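Local structure of NADH oxidoreductase (Mesorhizobium loti, 3PI7) at residues G189-V194 with G209-L214; E165-M170 with K230-R235; V52-N57 with G89-G94; T6-M11 with A121-A126. The protein probably binds NADPH and acts as an oxidoreductase on NAD(P)H, perhaps reducing quinones, with a GroES-like fold joined to a Rossmann fold. All blocks are in the same frame, centred on the assembly; numbering follows the deposited sequence. Where two conformers were deposited one is given.

How the contacts relate
The four contacts fall into two pairs on opposite sides of the chain's centre. Along the chain contact 4 opens first and closes only after contact 3 is complete; later contact 2 brackets contact 1 in the same way. Contacts 3 and 4, with centres about 8 Å apart, meet where strands 51-56 and 123-127 are neighbours in the mixed sheet. Contacts 1 and 2, with centres about 9 Å apart, share the parallel sheet, in which strands 191-196 and 167-170 lie side by side, and E232 hydrogen-bonds H212. One pair thus lies in the Rossmann sheet and the other in the GroES-like sheet, their centres about 40 to 47 Å apart.

Contact 1 of 4, residues G189-V194 with G209-L214; sequences GFRPIV and GAAHVL
P192 O draws in the start of the second strand: it accepts the backbone NH of H212 at 3.1 Å, nearly straight and in the carbonyl plane, and takes a weak, bent bond from A211 N. P192 has no NH to give; its ring instead packs against the turn, CD 3.4 Å from G209 O, and its own carbonyl does the bonding. Further on, V194 N gives to H212 O and V194 O receives L214 N, both 2.8 Å, the alternation of parallel strands. I193 and H212 lie side by side, CG1 against CD2 at 3.9 Å. V194 and V213 pair likewise on the other face through their CG2 methyls, and the small A210 sits beside P192 and V194. R191 meets A211 CB with its own CB at 3.8 Å, and its bend at chi3 (66°) brings the guanidinium round so that the same methyl lies over one face. E232 fixes both polar ends, bridging R191 NE and accepting from H212 NE2, while a glycerol bonds H212 ND1. This is the beta-alpha-beta unit 191-215: V194 and V213 pack against helix 202-208, P192 and V194 touch helix 176-188, and I193, H212 and L214 face helix 221-232.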
loop_
_atom_site.group_PDB
_atom_site.type_symbol
_atom_site.label_atom_id
_atom_site.label_comp_id
_atom_site.label_asym_id
_atom_site.label_seq_id
_atom_site.Cartn_x
_atom_site.Cartn_y
_atom_site.Cartn_z
ATOM N N GLY A 189 1.272 12.608 24.664
ATOM C CA GLY A 189 -0.154 12.882 24.515
ATOM C C GLY A 189 -0.820 12.232 23.319
ATOM O O GLY A 189 -1.869 12.700 22.859
ATOM N N PHE A 190 -0.197 11.174 22.755
ATOM C CA PHE A 190 -0.805 10.455 21.653
ATOM C C PHE A 190 -1.797 9.440 22.243
ATOM O O PHE A 190 -1.759 9.144 23.447
ATOM C CB PHE A 190 0.238 9.813 20.739
ATOM C CG PHE A 190 0.904 10.839 19.853
ATOM C CD1 PHE A 190 1.923 11.650 20.344
ATOM C CD2 PHE A 190 0.554 10.955 18.515
ATOM C CE1 PHE A 190 2.535 12.604 19.531
ATOM C CE2 PHE A 190 1.164 11.911 17.698
ATOM C CZ PHE A 190 2.172 12.714 18.204
ATOM N N ARG A 191 -2.712 8.954 21.405
ATOM C CA ARG A 191 -3.842 8.133 21.822
ATOM C C ARG A 191 -3.869 6.812 21.095
ATOM O O ARG A 191 -4.472 6.687 20.042
ATOM C CB ARG A 191 -5.126 8.911 21.572
ATOM C CG ARG A 191 -5.214 10.128 22.466
ATOM C CD ARG A 191 -6.378 11.025 22.072
ATOM N NE ARG A 191 -7.680 10.383 22.294
ATOM C CZ ARG A 191 -8.340 10.412 23.448
ATOM N NH1 ARG A 191 -7.806 11.000 24.515
ATOM N NH2 ARG A 191 -9.526 9.825 23.554
ATOM N N PRO A 192 -3.293 5.781 21.710
ATOM C CA PRO A 192 -3.238 4.485 21.030
ATOM C C PRO A 192 -4.581 3.794 21.015
ATOM O O PRO A 192 -5.289 3.771 22.015
ATOM C CB PRO A 192 -2.217 3.682 21.862
ATOM C CG PRO A 192 -1.484 4.701 22.665
ATOM C CD PRO A 192 -2.466 5.784 22.929
ATOM N N ILE A 193 -4.893 3.175 19.882
ATOM C CA ILE A 193 -6.094 2.361 19.725
ATOM C C ILE A 193 -5.537 0.990 19.492
ATOM O O ILE A 193 -4.881 0.794 18.470
ATOM C CB ILE A 193 -6.963 2.870 18.553
ATOM C CG1 ILE A 193 -7.490 4.296 18.805
ATOM C CG2 ILE A 193 -8.102 1.869 18.208
ATOM C CD1 ILE A 193 -7.853 5.027 17.444
ATOM N N VAL A 194 -5.770 0.032 20.401
ATOM C CA VAL A 194 -5.146 -1.255 20.189
ATOM C C VAL A 194 -6.162 -2.366 20.252
ATOM O O VAL A 194 -7.179 -2.234 20.916
ATOM C CB VAL A 194 -3.960 -1.522 21.172
ATOM C CG1 VAL A 194 -2.932 -0.385 21.131
ATOM C CG2 VAL A 194 -4.441 -1.771 22.600
ATOM N N GLY A 209 -1.423 3.388 29.105
ATOM C CA GLY A 209 -1.724 4.542 28.264
ATOM C C GLY A 209 -2.547 4.356 27.018
ATOM O O GLY A 209 -2.682 5.310 26.255
ATOM N N ALA A 210 -3.089 3.145 26.767
ATOM C CA ALA A 210 -3.907 2.993 25.561
ATOM C C ALA A 210 -5.214 3.741 25.738
ATOM O O ALA A 210 -5.808 3.682 26.821
ATOM C CB ALA A 210 -4.163 1.536 25.264
ATOM N N ALA A 211 -5.609 4.526 24.722
ATOM C CA ALA A 211 -6.876 5.277 24.777
ATOM C C ALA A 211 -8.043 4.342 24.555
ATOM O O ALA A 211 -9.091 4.499 25.180
ATOM C CB ALA A 211 -6.884 6.380 23.727
ATOM N N HIS A 212 -7.873 3.382 23.638
ATOM C CA HIS A 212 -8.895 2.378 23.343
ATOM C C HIS A 212 -8.271 1.004 23.282
ATOM O O HIS A 212 -7.210 0.830 22.680
ATOM C CB HIS A 212 -9.577 2.690 21.984
ATOM C CG HIS A 212 -10.337 3.979 21.968
ATOM N ND1 HIS A 212 -11.690 4.016 22.257
ATOM C CD2 HIS A 212 -9.918 5.229 21.659
ATOM C CE1 HIS A 212 -12.050 5.285 22.110
ATOM N NE2 HIS A 212 -11.014 6.056 21.787
ATOM N N VAL A 213 -8.971 0.008 23.819
ATOM C CA VAL A 213 -8.502 -1.373 23.774
ATOM C C VAL A 213 -9.698 -2.163 23.320
ATOM O O VAL A 213 -10.692 -2.207 24.030
ATOM C CB VAL A 213 -7.877 -1.907 25.095
ATOM C CG1 VAL A 213 -7.317 -3.324 24.892
ATOM C CG2 VAL A 213 -6.784 -0.984 25.588
ATOM N N LEU A 214 -9.637 -2.720 22.117
ATOM C CA LEU A 214 -10.797 -3.427 21.567
ATOM C C LEU A 214 -10.532 -4.906 21.493
ATOM O O LEU A 214 -9.479 -5.316 21.016
ATOM C CB LEU A 214 -11.136 -2.897 20.167
ATOM C CG LEU A 214 -11.269 -1.354 20.000
ATOM C CD1 LEU A 214 -11.616 -1.003 18.580
ATOM C CD2 LEU A 214 -12.293 -0.779 20.956
#

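Contact 2 of 4, residues E165-M170 with K230-R235; sequences EKAFVM and KAEQPR
E165 and R235 tie the entrance of strand 167-170, the first strand of the Rossmann sheet, to the loop that carries the chain from helix 221-232 toward strand 236-239. E165 reaches across with CG anti to the backbone N (chi1 -160°) and then bends, so that R235 NH1 gives E165 OE1 a bent (135°) salt-bridge hydrogen bond of 2.7 Å. NH1 comes on the anti side of OE1, out of the carboxylate plane, and the two flat groups stand 78° apart. E165 CB meanwhile lies over one face of the guanidinium. Beside this salt bridge A167 has only a methyl, which lets its CB come within 3.4 Å of E232 O. P234 follows, its CG 3.5 Å from V169 CG2, an apolar filling between strand and loop. Of two waters, one gives to E165 OE2 and to E232 O and accepts from A167 N, while the other links A167 O, at 2.6 Å, to R235 N. R235 NE also forms a salt bridge with E163, so the guanidinium is shared by two acids. Such pairing probably keeps E165 ionised, while the waters meet backbone groups that the roughly perpendicular chains do not bond directly.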
loop_
_atom_site.group_PDB
_atom_site.type_symbol
_atom_site.label_atom_id
_atom_site.label_comp_id
_atom_site.label_asym_id
_atom_site.label_seq_id
_atom_site.Cartn_x
_atom_site.Cartn_y
_atom_site.Cartn_z
ATOM N N GLU A 165 -1.253 13.194 13.794
ATOM C CA GLU A 165 -2.564 12.857 14.345
ATOM C C GLU A 165 -2.368 12.196 15.717
ATOM O O GLU A 165 -1.507 11.330 15.844
ATOM C CB GLU A 165 -3.305 11.930 13.370
ATOM C CG GLU A 165 -4.795 11.916 13.609
ATOM C CD GLU A 165 -5.479 13.272 13.597
ATOM O OE1 GLU A 165 -5.268 14.059 12.644
ATOM O OE2 GLU A 165 -6.198 13.562 14.581
ATOM N N LYS A 166 -3.089 12.658 16.770
ATOM C CA LYS A 166 -2.881 12.106 18.095
ATOM C C LYS A 166 -3.255 10.622 18.175
ATOM O O LYS A 166 -2.499 9.834 18.756
ATOM C CB LYS A 166 -3.609 12.931 19.177
ATOM C CG LYS A 166 -2.961 14.306 19.400
ATOM C CD LYS A 166 -1.470 14.253 19.866
ATOM C CE LYS A 166 -0.787 15.602 19.811
ATOM N NZ LYS A 166 0.537 15.578 20.478
ATOM N N ALA A 167 -4.354 10.221 17.520
ATOM C CA ALA A 167 -4.747 8.817 17.565
ATOM C C ALA A 167 -4.031 7.989 16.527
ATOM O O ALA A 167 -3.806 8.446 15.425
ATOM C CB ALA A 167 -6.242 8.679 17.349
ATOM N N PHE A 168 -3.704 6.733 16.883
ATOM C CA PHE A 168 -3.093 5.807 15.940
ATOM C C PHE A 168 -3.524 4.405 16.347
ATOM O O PHE A 168 -4.051 4.223 17.447
ATOM C CB PHE A 168 -1.577 5.992 15.868
ATOM C CG PHE A 168 -0.851 5.590 17.115
ATOM C CD1 PHE A 168 -0.820 6.433 18.230
ATOM C CD2 PHE A 168 -0.244 4.335 17.211
ATOM C CE1 PHE A 168 -0.111 6.070 19.374
ATOM C CE2 PHE A 168 0.446 3.966 18.371
ATOM C CZ PHE A 168 0.456 4.813 19.461
ATOM N N VAL A 169 -3.407 3.454 15.435
ATOM C CA VAL A 169 -3.926 2.107 15.696
ATOM C C VAL A 169 -2.808 1.081 15.685
ATOM O O VAL A 169 -1.891 1.162 14.870
ATOM C CB VAL A 169 -5.046 1.724 14.664
ATOM C CG1 VAL A 169 -5.705 0.383 14.998
ATOM C CG2 VAL A 169 -6.100 2.809 14.560
HETATM N N MSE A 170 -2.970 0.047 16.532
HETATM C CA MSE A 170 -2.025 -1.067 16.563
HETATM C C MSE A 170 -2.752 -2.363 16.797
HETATM O O MSE A 170 -3.581 -2.443 17.694
HETATM C CB MSE A 170 -0.974 -0.888 17.668
HETATM C CG MSE A 170 -0.015 0.227 17.357
HETATM SE SE MSE A 170 1.445 0.275 18.580
HETATM C CE MSE A 170 0.462 0.812 20.172
ATOM N N LYS A 230 -14.406 6.904 13.870
ATOM C CA LYS A 230 -15.068 8.191 13.638
ATOM C C LYS A 230 -14.656 9.186 14.727
ATOM O O LYS A 230 -14.382 10.345 14.429
ATOM C CB LYS A 230 -16.596 8.018 13.608
ATOM C CG LYS A 230 -17.355 9.303 13.255
ATOM C CD LYS A 230 -18.863 9.089 13.094
ATOM C CE LYS A 230 -19.639 10.393 12.998
ATOM N NZ LYS A 230 -19.449 11.093 11.693
ATOM N N ALA A 231 -14.608 8.719 15.981
ATOM C CA ALA A 231 -14.312 9.570 17.133
ATOM C C ALA A 231 -12.845 10.035 17.168
ATOM O O ALA A 231 -12.556 11.195 17.505
ATOM C CB ALA A 231 -14.658 8.829 18.416
ATOM N N GLU A 232 -11.926 9.163 16.760
ATOM C CA GLU A 232 -10.483 9.419 16.934
ATOM C C GLU A 232 -9.753 9.847 15.667
ATOM O O GLU A 232 -8.706 10.483 15.778
ATOM C CB GLU A 232 -9.794 8.172 17.503
ATOM C CG GLU A 232 -10.259 7.796 18.907
ATOM C CD GLU A 232 -9.898 8.738 20.042
ATOM O OE1 GLU A 232 -8.969 9.560 19.871
ATOM O OE2 GLU A 232 -10.533 8.635 21.119
ATOM N N GLN A 233 -10.248 9.427 14.497
ATOM C CA GLN A 233 -9.683 9.758 13.165
ATOM C C GLN A 233 -8.162 9.461 13.057
ATOM O O GLN A 233 -7.382 10.331 12.634
ATOM C CB GLN A 233 -9.943 11.234 12.842
ATOM C CG GLN A 233 -11.430 11.580 12.753
ATOM C CD GLN A 233 -12.023 11.093 11.458
ATOM O OE1 GLN A 233 -12.707 10.072 11.403
ATOM N NE2 GLN A 233 -11.710 11.776 10.376
ATOM N N PRO A 234 -7.700 8.260 13.442
ATOM C CA PRO A 234 -6.261 7.964 13.287
ATOM C C PRO A 234 -5.843 7.834 11.831
ATOM O O PRO A 234 -6.644 7.424 10.992
ATOM C CB PRO A 234 -6.124 6.582 13.968
ATOM C CG PRO A 234 -7.461 5.942 13.757
ATOM C CD PRO A 234 -8.434 7.080 13.960
ATOM N N ARG A 235 -4.587 8.109 11.549
ATOM C CA ARG A 235 -4.096 7.913 10.190
ATOM C C ARG A 235 -3.050 6.821 10.134
ATOM O O ARG A 235 -2.912 6.184 9.095
ATOM C CB ARG A 235 -3.575 9.228 9.603
ATOM C CG ARG A 235 -4.742 10.095 9.068
ATOM C CD ARG A 235 -4.284 11.258 8.194
ATOM N NE ARG A 235 -3.307 12.145 8.831
ATOM C CZ ARG A 235 -3.600 13.094 9.721
ATOM N NH1 ARG A 235 -4.856 13.283 10.114
ATOM N NH2 ARG A 235 -2.640 13.854 10.229
HETATM O O HOH W 1 -6.557 11.848 16.463
HETATM O O HOH W 2 -2.240 8.459 13.306
#

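Contact 3 of 4, residues V52-N57 with G89-G94; sequences VLIKVN and GTIVAG
L53 faces two residues, V92 and A93, in a classic beta bulge: L53 N gives to A93 O at 2.8 Å, while L53 O receives V92 N at 2.9 Å, nearly straight. V92 makes room for the extra residue with a psi of -15°, far from the usual strand value. L53 lays CD2 against V92 CG2 at 4.0 Å and its CB against A93 CB, where an alanine is small enough to fit. Beyond the bulge regular pairing resumes, K55 and T90 exchanging two backbone bonds. At G89 a side chain would collide with K55 O and I54 CG2, so glycine fits. On the other face I91, with CG1 anti to the carbonyl carbon (chi1 -65°) and CG2 anti to the backbone N, divides its branches: CG2 meets V52 CB at 3.7 Å, CD1 meets V52 CG2 at 3.8 Å, and CG1 touches I54 CG1 at 3.8 Å. Replacing I91 by an alanine would probably open a gap beside V52 and I54, which would lose the branches packed against them. L103 and V108 also touch I91. The segments 52-56 and 89-94 run antiparallel with 136° between their directions, as befits the curled sheet of the GroES-like domain.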
loop_
_atom_site.group_PDB
_atom_site.type_symbol
_atom_site.label_atom_id
_atom_site.label_comp_id
_atom_site.label_asym_id
_atom_site.label_seq_id
_atom_site.Cartn_x
_atom_site.Cartn_y
_atom_site.Cartn_z
ATOM N N VAL A 52 32.422 -9.642 16.212
ATOM C CA VAL A 52 32.826 -9.927 17.560
ATOM C C VAL A 52 32.181 -11.224 18.000
ATOM O O VAL A 52 31.101 -11.586 17.516
ATOM C CB VAL A 52 32.492 -8.763 18.534
ATOM C CG1 VAL A 52 33.349 -7.542 18.229
ATOM C CG2 VAL A 52 30.992 -8.423 18.485
ATOM N N LEU A 53 32.866 -11.923 18.882
ATOM C CA LEU A 53 32.365 -13.153 19.489
ATOM C C LEU A 53 31.910 -12.786 20.878
ATOM O O LEU A 53 32.706 -12.278 21.698
ATOM C CB LEU A 53 33.479 -14.211 19.542
ATOM C CG LEU A 53 33.039 -15.538 20.096
ATOM C CD1 LEU A 53 32.044 -16.245 19.145
ATOM C CD2 LEU A 53 34.205 -16.410 20.413
ATOM N N ILE A 54 30.644 -13.023 21.149
ATOM C CA ILE A 54 30.052 -12.645 22.429
ATOM C C ILE A 54 29.740 -13.863 23.283
ATOM O O ILE A 54 29.039 -14.775 22.818
ATOM C CB ILE A 54 28.765 -11.826 22.174
ATOM C CG1 ILE A 54 29.034 -10.554 21.308
ATOM C CG2 ILE A 54 28.123 -11.410 23.485
ATOM C CD1 ILE A 54 28.111 -10.415 20.250
ATOM N N LYS A 55 30.141 -13.814 24.567
ATOM C CA LYS A 55 29.770 -14.798 25.559
ATOM C C LYS A 55 28.411 -14.362 26.035
ATOM O O LYS A 55 28.309 -13.343 26.712
ATOM C CB LYS A 55 30.802 -14.845 26.714
ATOM C CG LYS A 55 30.445 -15.912 27.725
ATOM C CD LYS A 55 31.393 -15.981 28.945
ATOM C CE LYS A 55 31.059 -17.270 29.688
ATOM N NZ LYS A 55 32.189 -17.737 30.551
ATOM N N VAL A 56 27.360 -15.091 25.627
ATOM C CA VAL A 56 25.987 -14.704 25.892
ATOM C C VAL A 56 25.598 -14.897 27.336
ATOM O O VAL A 56 25.729 -16.002 27.889
ATOM C CB VAL A 56 25.003 -15.481 24.963
ATOM C CG1 VAL A 56 23.591 -14.973 25.158
ATOM C CG2 VAL A 56 25.414 -15.364 23.498
ATOM N N ASN A 57 25.065 -13.806 27.928
ATOM C CA ASN A 57 24.566 -13.829 29.288
ATOM C C ASN A 57 23.073 -14.169 29.263
ATOM O O ASN A 57 22.642 -15.065 29.981
ATOM C CB ASN A 57 24.832 -12.489 29.990
ATOM C CG ASN A 57 24.302 -12.452 31.402
ATOM O OD1 ASN A 57 24.258 -13.463 32.106
ATOM N ND2 ASN A 57 23.944 -11.279 31.867
ATOM N N GLY A 89 25.677 -9.760 26.331
ATOM C CA GLY A 89 26.805 -10.571 26.741
ATOM C C GLY A 89 28.080 -9.789 26.714
ATOM O O GLY A 89 28.070 -8.588 26.451
ATOM N N THR A 90 29.191 -10.480 26.936
ATOM C CA THR A 90 30.488 -9.824 26.965
ATOM C C THR A 90 31.289 -10.265 25.773
ATOM O O THR A 90 31.346 -11.451 25.490
ATOM C CB THR A 90 31.207 -10.140 28.274
ATOM O OG1 THR A 90 30.455 -9.535 29.339
ATOM C CG2 THR A 90 32.627 -9.583 28.309
ATOM N N ILE A 91 31.922 -9.313 25.101
ATOM C CA ILE A 91 32.764 -9.650 23.932
ATOM C C ILE A 91 34.086 -10.248 24.393
ATOM O O ILE A 91 34.838 -9.606 25.122
ATOM C CB ILE A 91 32.973 -8.426 23.016
ATOM C CG1 ILE A 91 31.595 -8.007 22.411
ATOM C CG2 ILE A 91 33.982 -8.819 21.902
ATOM C CD1 ILE A 91 31.543 -6.671 21.848
ATOM N N VAL A 92 34.382 -11.479 23.927
ATOM C CA VAL A 92 35.563 -12.216 24.358
ATOM C C VAL A 92 36.581 -12.293 23.241
ATOM O O VAL A 92 37.729 -12.632 23.519
ATOM C CB VAL A 92 35.204 -13.630 24.933
ATOM C CG1 VAL A 92 34.414 -13.480 26.250
ATOM C CG2 VAL A 92 34.422 -14.473 23.911
ATOM N N ALA A 93 36.184 -11.986 21.996
ATOM C CA ALA A 93 37.107 -11.966 20.854
ATOM C C ALA A 93 36.540 -11.088 19.751
ATOM O O ALA A 93 35.333 -10.888 19.683
ATOM C CB ALA A 93 37.364 -13.379 20.317
ATOM N N GLY A 94 37.412 -10.544 18.920
ATOM C CA GLY A 94 36.978 -9.714 17.805
ATOM C C GLY A 94 37.817 -10.018 16.595
ATOM O O GLY A 94 38.929 -10.505 16.747
#

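Contact 4 of 4, residues T6-M11 with A121-A126; sequences TIPSEM and AEYAVA
M11, present as selenomethionine, reaches across to the start of strand 123-127. Its CB lies 3.6 Å from E122 OE1 and at the edge of the Y123 ring, near its plane. CG sits between the backbone N and the carbonyl carbon (chi1 62°), and from there the chain runs straight on. The selenium comes next, 3.7 Å from Y123 CB and 3.4 Å from Y123 O; measured against the ring it lies at the edge, 86° off the normal, a Met-aromatic contact. Finally CE ends 4.1 Å from A121 CB, an alanine whose small methyl fits beside it. A long, flexible, apolar chain suits this path alongside backbone and ring. The far end of Y123 meets P8, whose CD is 3.2 Å from Y123 OH; the two side chains cross at about a right angle. With an alanine in place of Y123, P8 would probably lose its ring partner and M11 the ring edge beside CB and selenium, opening a gap next to the N-terminal segment. A water gives to E10 O and to E122 OE1, while E122 OE2 bridges K12. Around this, Y123 also touches K55 of strand 51-56 and V92 of strand 86-94, M11 reaches V44 and P45, and the backbone of M11 pairs with I42 in the two-stranded sheet of 10-16 and 37-43.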
loop_
_atom_site.group_PDB
_atom_site.type_symbol
_atom_site.label_atom_id
_atom_site.label_comp_id
_atom_site.label_asym_id
_atom_site.label_seq_id
_atom_site.Cartn_x
_atom_site.Cartn_y
_atom_site.Cartn_z
ATOM N N THR A 6 42.099 -17.254 25.620
ATOM C CA THR A 6 41.461 -18.478 26.091
ATOM C C THR A 6 39.970 -18.353 26.067
ATOM O O THR A 6 39.382 -17.653 26.882
ATOM C CB THR A 6 41.948 -18.865 27.493
ATOM O OG1 THR A 6 43.334 -19.159 27.406
ATOM C CG2 THR A 6 41.201 -20.092 28.064
ATOM N N ILE A 7 39.372 -19.054 25.114
ATOM C CA ILE A 7 37.930 -19.112 24.889
ATOM C C ILE A 7 37.607 -20.596 24.705
ATOM O O ILE A 7 38.426 -21.285 24.088
ATOM C CB ILE A 7 37.564 -18.219 23.647
ATOM C CG1 ILE A 7 37.727 -16.712 23.972
ATOM C CG2 ILE A 7 36.150 -18.487 23.100
ATOM C CD1 ILE A 7 38.493 -15.941 22.970
ATOM N N PRO A 8 36.466 -21.138 25.195
ATOM C CA PRO A 8 36.183 -22.566 24.928
ATOM C C PRO A 8 36.189 -22.875 23.439
ATOM O O PRO A 8 35.885 -21.990 22.615
ATOM C CB PRO A 8 34.765 -22.762 25.457
ATOM C CG PRO A 8 34.531 -21.659 26.378
ATOM C CD PRO A 8 35.376 -20.511 25.970
ATOM N N SER A 9 36.465 -24.122 23.092
ATOM C CA SER A 9 36.398 -24.459 21.684
ATOM C C SER A 9 35.053 -25.135 21.377
ATOM O O SER A 9 34.722 -25.284 20.218
ATOM C CB SER A 9 37.580 -25.320 21.263
ATOM O OG SER A 9 37.656 -26.508 22.012
ATOM N N GLU A 10 34.286 -25.526 22.410
ATOM C CA GLU A 10 32.987 -26.171 22.231
ATOM C C GLU A 10 31.945 -25.433 23.045
ATOM O O GLU A 10 32.257 -24.878 24.097
ATOM C CB GLU A 10 33.104 -27.642 22.663
ATOM C CG GLU A 10 31.907 -28.519 22.372
ATOM C CD GLU A 10 32.215 -29.996 22.492
ATOM O OE1 GLU A 10 33.212 -30.449 21.886
ATOM O OE2 GLU A 10 31.466 -30.700 23.206
HETATM N N MSE A 11 30.704 -25.459 22.591
HETATM C CA MSE A 11 29.618 -24.793 23.339
HETATM C C MSE A 11 28.281 -25.487 23.147
HETATM O O MSE A 11 28.092 -26.227 22.179
HETATM C CB MSE A 11 29.485 -23.336 22.851
HETATM C CG MSE A 11 29.100 -23.246 21.339
HETATM SE SE MSE A 11 28.752 -21.466 20.828
HETATM C CE MSE A 11 28.049 -21.807 19.122
ATOM N N ALA A 121 22.824 -19.667 22.303
ATOM C CA ALA A 121 24.096 -20.336 22.328
ATOM C C ALA A 121 24.952 -19.721 23.383
ATOM O O ALA A 121 24.704 -18.587 23.782
ATOM C CB ALA A 121 24.763 -20.150 20.968
ATOM N N GLU A 122 25.962 -20.447 23.840
ATOM C CA GLU A 122 26.867 -19.888 24.817
ATOM C C GLU A 122 27.676 -18.723 24.254
ATOM O O GLU A 122 28.051 -17.833 25.013
ATOM C CB GLU A 122 27.777 -20.982 25.358
ATOM C CG GLU A 122 27.018 -21.791 26.394
ATOM C CD GLU A 122 27.755 -22.960 27.013
ATOM O OE1 GLU A 122 28.495 -23.655 26.285
ATOM O OE2 GLU A 122 27.461 -23.273 28.187
ATOM N N TYR A 123 27.960 -18.744 22.959
ATOM C CA TYR A 123 28.702 -17.724 22.216
ATOM C C TYR A 123 27.975 -17.421 20.927
ATOM O O TYR A 123 27.581 -18.349 20.212
ATOM C CB TYR A 123 30.150 -18.185 21.906
ATOM C CG TYR A 123 30.925 -18.448 23.177
ATOM C CD1 TYR A 123 30.790 -19.659 23.862
ATOM C CD2 TYR A 123 31.687 -17.446 23.767
ATOM C CE1 TYR A 123 31.370 -19.855 25.112
ATOM C CE2 TYR A 123 32.292 -17.639 25.008
ATOM C CZ TYR A 123 32.141 -18.852 25.669
ATOM O OH TYR A 123 32.702 -19.042 26.893
ATOM N N ALA A 124 27.835 -16.132 20.611
ATOM C CA ALA A 124 27.179 -15.676 19.372
ATOM C C ALA A 124 28.138 -14.800 18.615
ATOM O O ALA A 124 29.133 -14.339 19.186
ATOM C CB ALA A 124 25.905 -14.897 19.713
ATOM N N VAL A 125 27.874 -14.592 17.330
ATOM C CA VAL A 125 28.692 -13.683 16.537
ATOM C C VAL A 125 27.803 -12.533 16.084
ATOM O O VAL A 125 26.669 -12.760 15.649
ATOM C CB VAL A 125 29.375 -14.391 15.333
ATOM C CG1 VAL A 125 30.107 -13.387 14.445
ATOM C CG2 VAL A 125 30.320 -15.477 15.810
ATOM N N ALA A 126 28.297 -11.310 16.209
ATOM C CA ALA A 126 27.581 -10.163 15.690
ATOM C C ALA A 126 28.555 -9.249 15.014
ATOM O O ALA A 126 29.753 -9.255 15.343
ATOM C CB ALA A 126 26.849 -9.433 16.846
HETATM O O HOH W 3 31.426 -24.011 26.615
#